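Local coordinates for substrate binding periplasmic protein (Ralstonia solanacearum, PDB 3LOP), which binds leucine in this crystal and probably serves as the periplasmic solute receptor of an amino-acid transport system, at residues Ile6-Ser11 with Asn73-Leu78; Arg48-Asp53 with Arg66-Val71. All coordinates share one frame; numbering follows the deposited sequence.

Contacts 1 and 2 lie about 6 Å apart, centre to centre, in the lobe built on the five-stranded parallel sheet. In that sheet strand 6-12 runs between strands 47-53 and 74-78. Contact 1 pairs strand 6-12 with the middle strand, 74-78. Contact 2 sets helix 58-71 against the edge strand 47-53. Along the chain the order is 6-11, 48-53, 66-71, 73-78, so contact 2 is nested within the loop that contact 1 closes. Helix 58-71 leads directly into strand 74-78, and Pro74 packs against the backbone carbonyl of Met68 near the helix end. Together they tie helix 58-71 and three neighbouring strands together; the bound leucine is about 12 Å from the side chain of Gln10.

Contact 1: residues Ile6-Ser11 with Asn73-Leu78; sequences ISVIQS and NPVALL
Ile9 rests on Pro74 and Leu77, on one face of a parallel strand pair. Its chi1 of 60° tucks CG1 in over the backbone. This places CG1 against Leu77 CD1, at 3.7 Å, and turns CG2 to Pro74 CB, at 3.6 Å. Ile9 CD1 also reaches Pro74 CG, at 3.9 Å. Met68 of helix 58-71 packs on Ile9 from the same side. On the opposite face Val8 CG1 meets the end of Leu78, 3.6 Å from its CD1, and both side chains touch Leu296 of helix 284-303. Nearer the start, Ile6 CG2 packs on Val75 CG2.

The backbones are joined by three bonds. Val75 N donates to Ser7 O. Ile9 N donates to Ala76 O at 3.1 Å, nearly straight and in the carbonyl plane. Leu78 N donates to Ile9 O at 2.9 Å. At Val75 the chain turns a corner, and the buried Ala76 N has no partner. A water bridges Ser7 N and Asn73 O at the start of the pair. This is a parallel pairing inside an alpha/beta sheet with helices on both faces, as in the lobes of periplasmic binding proteins.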
loop_
_atom_site.group_PDB
_atom_site.type_symbol
_atom_site.label_atom_id
_atom_site.label_comp_id
_atom_site.label_asym_id
_atom_site.label_seq_id
_atom_site.Cartn_x
_atom_site.Cartn_y
_atom_site.Cartn_z
ATOM N N ILE A 6 -17.530 -6.343 17.741
ATOM C CA ILE A 6 -16.943 -5.053 17.401
ATOM C C ILE A 6 -16.675 -5.175 15.906
ATOM O O ILE A 6 -15.920 -6.047 15.478
ATOM C CB ILE A 6 -15.614 -4.815 18.142
ATOM C CG1 ILE A 6 -15.867 -4.743 19.649
ATOM C CG2 ILE A 6 -14.964 -3.530 17.637
ATOM C CD1 ILE A 6 -14.608 -4.609 20.478
ATOM N N SER A 7 -17.301 -4.316 15.113
ATOM C CA SER A 7 -17.135 -4.386 13.667
ATOM C C SER A 7 -16.134 -3.416 13.070
ATOM O O SER A 7 -15.957 -2.296 13.551
ATOM C CB SER A 7 -18.487 -4.201 12.976
ATOM O OG SER A 7 -19.352 -5.291 13.253
ATOM N N VAL A 8 -15.484 -3.881 12.008
ATOM C CA VAL A 8 -14.501 -3.110 11.260
ATOM C C VAL A 8 -14.867 -3.326 9.795
ATOM O O VAL A 8 -15.262 -4.429 9.410
ATOM C CB VAL A 8 -13.068 -3.632 11.517
ATOM C CG1 VAL A 8 -12.068 -2.870 10.656
ATOM C CG2 VAL A 8 -12.717 -3.478 12.991
ATOM N N ILE A 9 -14.757 -2.286 8.977
ATOM C CA ILE A 9 -15.107 -2.431 7.565
ATOM C C ILE A 9 -13.959 -2.157 6.601
ATOM O O ILE A 9 -12.965 -1.522 6.949
ATOM C CB ILE A 9 -16.292 -1.514 7.178
ATOM C CG1 ILE A 9 -15.936 -0.048 7.428
ATOM C CG2 ILE A 9 -17.536 -1.907 7.971
ATOM C CD1 ILE A 9 -16.970 0.925 6.881
ATOM N N GLN A 10 -14.115 -2.662 5.382
ATOM C CA GLN A 10 -13.136 -2.481 4.319
ATOM C C GLN A 10 -13.859 -2.334 2.991
ATOM O O GLN A 10 -14.821 -3.050 2.722
ATOM C CB GLN A 10 -12.211 -3.695 4.179
ATOM C CG GLN A 10 -11.088 -3.834 5.180
ATOM C CD GLN A 10 -10.142 -4.953 4.780
ATOM O OE1 GLN A 10 -10.578 -6.061 4.469
ATOM N NE2 GLN A 10 -8.845 -4.670 4.781
ATOM N N SER A 11 -13.402 -1.392 2.173
ATOM C CA SER A 11 -13.941 -1.221 0.832
ATOM C C SER A 11 -12.682 -1.300 -0.003
ATOM O O SER A 11 -11.755 -0.521 0.196
ATOM C CB SER A 11 -14.602 0.146 0.630
ATOM O OG SER A 11 -15.106 0.244 -0.701
ATOM N N ASN A 73 -22.369 -0.739 11.826
ATOM C CA ASN A 73 -21.913 -0.182 13.104
ATOM C C ASN A 73 -20.412 -0.381 13.335
ATOM O O ASN A 73 -19.998 -0.858 14.390
ATOM C CB ASN A 73 -22.673 -0.834 14.264
ATOM C CG ASN A 73 -24.176 -0.753 14.097
ATOM O OD1 ASN A 73 -24.750 0.334 14.040
ATOM N ND2 ASN A 73 -24.823 -1.910 14.018
ATOM N N PRO A 74 -19.577 -0.011 12.355
ATOM C CA PRO A 74 -18.131 -0.183 12.519
ATOM C C PRO A 74 -17.477 0.891 13.381
ATOM O O PRO A 74 -17.987 2.005 13.496
ATOM C CB PRO A 74 -17.626 -0.127 11.087
ATOM C CG PRO A 74 -18.511 0.916 10.496
ATOM C CD PRO A 74 -19.887 0.522 11.016
ATOM N N VAL A 75 -16.342 0.551 13.983
ATOM C CA VAL A 75 -15.608 1.509 14.798
ATOM C C VAL A 75 -14.482 2.116 13.968
ATOM O O VAL A 75 -13.883 3.114 14.354
ATOM C CB VAL A 75 -15.008 0.854 16.064
ATOM C CG1 VAL A 75 -16.130 0.342 16.952
ATOM C CG2 VAL A 75 -14.056 -0.277 15.681
ATOM N N ALA A 76 -14.203 1.511 12.817
ATOM C CA ALA A 76 -13.148 2.005 11.943
ATOM C C ALA A 76 -13.188 1.349 10.568
ATOM O O ALA A 76 -13.845 0.322 10.373
ATOM C CB ALA A 76 -11.781 1.769 12.587
ATOM N N LEU A 77 -12.482 1.973 9.628
ATOM C CA LEU A 77 -12.356 1.520 8.243
ATOM C C LEU A 77 -10.880 1.180 8.007
ATOM O O LEU A 77 -9.996 1.894 8.482
ATOM C CB LEU A 77 -12.791 2.641 7.290
ATOM C CG LEU A 77 -12.537 2.500 5.784
ATOM C CD1 LEU A 77 -13.386 1.375 5.199
ATOM C CD2 LEU A 77 -12.879 3.815 5.107
ATOM N N LEU A 78 -10.619 0.101 7.272
ATOM C CA LEU A 78 -9.250 -0.339 6.995
ATOM C C LEU A 78 -8.844 -0.407 5.528
ATOM O O LEU A 78 -9.651 -0.724 4.656
ATOM C CB LEU A 78 -9.015 -1.739 7.573
ATOM C CG LEU A 78 -8.752 -1.981 9.055
ATOM C CD1 LEU A 78 -8.738 -3.488 9.315
ATOM C CD2 LEU A 78 -7.417 -1.364 9.451
HETATM O O HOH W 1 -18.826 -2.230 16.313
#

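Contact 2: residues Arg48-Asp53 with Arg66-Val71; sequences RLVARD and RDMARV. With EDO (1,2-ethanediol), chain C.
A beta-alpha-beta crossover brings helix 58-71 over the sheet, and here its last turns lie against edge strand 47-53. The short axes are 10.2 Å apart and run nearly antiparallel, at 154°. Met68, modelled as selenomethionine, carries the contact. Its side chain reaches from the helix to the strand and runs alongside the side chains of Val50 and Arg52, heading the other way. The chain bends at its last torsion (chi3 -58°), bringing CE to 3.6 Å from Arg52 CB. The selenium sits 4.0 Å from Val50 CG1 and also lies near the carbonyl oxygen of Val50.

Arg52 returns over the base of the same side chain. A bend at chi3 (-62°) lays its guanidinium on Met68. CG of Met68 lies over one face, 3.7 Å from Arg52 NH2 and set toward the rim. Asp67 is at the guanidinium edge, where its CB approaches Arg52 NH1. The carboxylate is too far for a salt bridge, with Asp67 OD2 4.4 Å from Arg52 NH1. A water joins them instead, accepting from Arg52 NH1 and donating to Asp67 OD2. A second water links Arg48 NH2 to Val71 O, near the helix end. Arg48 NE is also hydrogen-bonded to Ser7 OG.

At the outer edge of the strand, away from strand 6-12, Leu49 N donates to O2 of a 1,2-ethanediol at 2.9 Å. This molecule probably came from the crystallisation liquor, and it is also hydrogen-bonded to Asp34 OD1.

Strand 47-53 bonds through its backbone to strand 6-12. The side chain of Leu49 packs on helix 19-38, while Met68 continues inward onto Ile9. Beyond the helix, Arg66 and Arg70 form salt bridges to Glu97 of helix 94-98.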
loop_
_atom_site.group_PDB
_atom_site.type_symbol
_atom_site.label_atom_id
_atom_site.label_comp_id
_atom_site.label_asym_id
_atom_site.label_seq_id
_atom_site.Cartn_x
_atom_site.Cartn_y
_atom_site.Cartn_z
ATOM N N ARG A 48 -15.476 -8.470 14.108
ATOM C CA ARG A 48 -16.091 -8.858 12.849
ATOM C C ARG A 48 -15.625 -7.908 11.762
ATOM O O ARG A 48 -15.814 -6.697 11.868
ATOM C CB ARG A 48 -17.619 -8.803 12.936
ATOM C CG ARG A 48 -18.293 -9.216 11.630
ATOM C CD ARG A 48 -19.805 -9.038 11.644
ATOM N NE ARG A 48 -20.200 -7.636 11.739
ATOM C CZ ARG A 48 -21.379 -7.167 11.346
ATOM N NH1 ARG A 48 -22.282 -7.989 10.828
ATOM N NH2 ARG A 48 -21.658 -5.876 11.471
ATOM N N LEU A 49 -15.003 -8.459 10.727
ATOM C CA LEU A 49 -14.537 -7.656 9.605
ATOM C C LEU A 49 -15.511 -7.835 8.455
ATOM O O LEU A 49 -15.774 -8.958 8.027
ATOM C CB LEU A 49 -13.140 -8.095 9.162
ATOM C CG LEU A 49 -12.638 -7.476 7.851
ATOM C CD1 LEU A 49 -12.516 -5.964 7.993
ATOM C CD2 LEU A 49 -11.291 -8.082 7.489
ATOM N N VAL A 50 -16.053 -6.724 7.969
ATOM C CA VAL A 50 -16.993 -6.744 6.858
ATOM C C VAL A 50 -16.311 -6.045 5.688
ATOM O O VAL A 50 -15.838 -4.917 5.820
ATOM C CB VAL A 50 -18.297 -5.996 7.216
ATOM C CG1 VAL A 50 -19.302 -6.122 6.081
ATOM C CG2 VAL A 50 -18.884 -6.557 8.504
ATOM N N ALA A 51 -16.257 -6.715 4.545
ATOM C CA ALA A 51 -15.617 -6.142 3.370
ATOM C C ALA A 51 -16.595 -6.013 2.213
ATOM O O ALA A 51 -17.605 -6.714 2.163
ATOM C CB ALA A 51 -14.430 -7.009 2.952
ATOM N N ARG A 52 -16.302 -5.100 1.292
ATOM C CA ARG A 52 -17.153 -4.914 0.126
ATOM C C ARG A 52 -16.309 -4.489 -1.060
ATOM O O ARG A 52 -15.430 -3.632 -0.954
ATOM C CB ARG A 52 -18.252 -3.879 0.388
ATOM C CG ARG A 52 -19.341 -3.867 -0.689
ATOM C CD ARG A 52 -20.588 -3.149 -0.206
ATOM N NE ARG A 52 -21.167 -3.839 0.942
ATOM C CZ ARG A 52 -22.112 -3.330 1.722
ATOM N NH1 ARG A 52 -22.595 -2.122 1.478
ATOM N NH2 ARG A 52 -22.553 -4.019 2.766
ATOM N N ASP A 53 -16.587 -5.120 -2.191
ATOM C CA ASP A 53 -15.883 -4.867 -3.437
ATOM C C ASP A 53 -16.282 -3.512 -4.020
ATOM O O ASP A 53 -17.469 -3.222 -4.149
ATOM C CB ASP A 53 -16.243 -5.998 -4.411
ATOM C CG ASP A 53 -15.476 -5.943 -5.720
ATOM O OD1 ASP A 53 -14.550 -5.120 -5.875
ATOM O OD2 ASP A 53 -15.809 -6.758 -6.606
ATOM N N ARG A 66 -20.098 4.750 2.977
ATOM C CA ARG A 66 -21.270 5.381 3.576
ATOM C C ARG A 66 -22.293 4.318 3.979
ATOM O O ARG A 66 -22.817 4.346 5.093
ATOM C CB ARG A 66 -21.906 6.375 2.603
ATOM C CG ARG A 66 -23.198 6.984 3.124
ATOM C CD ARG A 66 -23.658 8.164 2.284
ATOM N NE ARG A 66 -22.863 9.361 2.549
ATOM C CZ ARG A 66 -22.160 10.013 1.630
ATOM N NH1 ARG A 66 -22.147 9.585 0.374
ATOM N NH2 ARG A 66 -21.475 11.098 1.965
ATOM N N ASP A 67 -22.574 3.382 3.075
ATOM C CA ASP A 67 -23.531 2.317 3.368
ATOM C C ASP A 67 -23.092 1.457 4.551
ATOM O O ASP A 67 -23.874 1.214 5.473
ATOM C CB ASP A 67 -23.726 1.402 2.149
ATOM C CG ASP A 67 -24.415 2.089 0.993
ATOM O OD1 ASP A 67 -25.193 3.038 1.222
ATOM O OD2 ASP A 67 -24.188 1.666 -0.169
HETATM N N MSE A 68 -21.848 0.988 4.535
HETATM C CA MSE A 68 -21.361 0.149 5.619
HETATM C C MSE A 68 -21.266 0.884 6.962
HETATM O O MSE A 68 -21.488 0.293 8.019
HETATM C CB MSE A 68 -19.998 -0.488 5.252
HETATM C CG MSE A 68 -20.120 -1.905 4.604
HETATM SE SE MSE A 68 -18.468 -2.791 4.123
HETATM C CE MSE A 68 -18.032 -1.427 3.060
ATOM N N ALA A 69 -20.955 2.176 6.925
ATOM C CA ALA A 69 -20.842 2.949 8.157
ATOM C C ALA A 69 -22.185 3.058 8.867
ATOM O O ALA A 69 -22.247 3.215 10.086
ATOM C CB ALA A 69 -20.304 4.341 7.859
ATOM N N ARG A 70 -23.263 2.970 8.097
ATOM C CA ARG A 70 -24.603 3.087 8.652
ATOM C C ARG A 70 -25.230 1.768 9.078
ATOM O O ARG A 70 -25.946 1.710 10.078
ATOM C CB ARG A 70 -25.513 3.776 7.639
ATOM C CG ARG A 70 -25.061 5.181 7.295
ATOM C CD ARG A 70 -25.990 5.843 6.304
ATOM N NE ARG A 70 -25.576 7.214 6.028
ATOM C CZ ARG A 70 -26.272 8.073 5.292
ATOM N NH1 ARG A 70 -27.426 7.704 4.751
ATOM N NH2 ARG A 70 -25.817 9.304 5.107
ATOM N N VAL A 71 -24.955 0.710 8.326
ATOM C CA VAL A 71 -25.533 -0.598 8.608
ATOM C C VAL A 71 -24.699 -1.539 9.475
ATOM O O VAL A 71 -25.247 -2.276 10.297
ATOM C CB VAL A 71 -25.867 -1.333 7.289
ATOM C CG1 VAL A 71 -26.428 -2.717 7.586
ATOM C CG2 VAL A 71 -26.862 -0.518 6.479
HETATM C C1 EDO C . -12.753 -11.621 11.414
HETATM O O1 EDO C . -12.183 -11.756 10.110
HETATM C C2 EDO C . -14.168 -12.186 11.414
HETATM O O2 EDO C . -15.010 -11.348 10.627
HETATM O O HOH W 2 -24.575 -4.886 11.707
HETATM O O HOH W 3 -22.512 -0.432 -0.992
#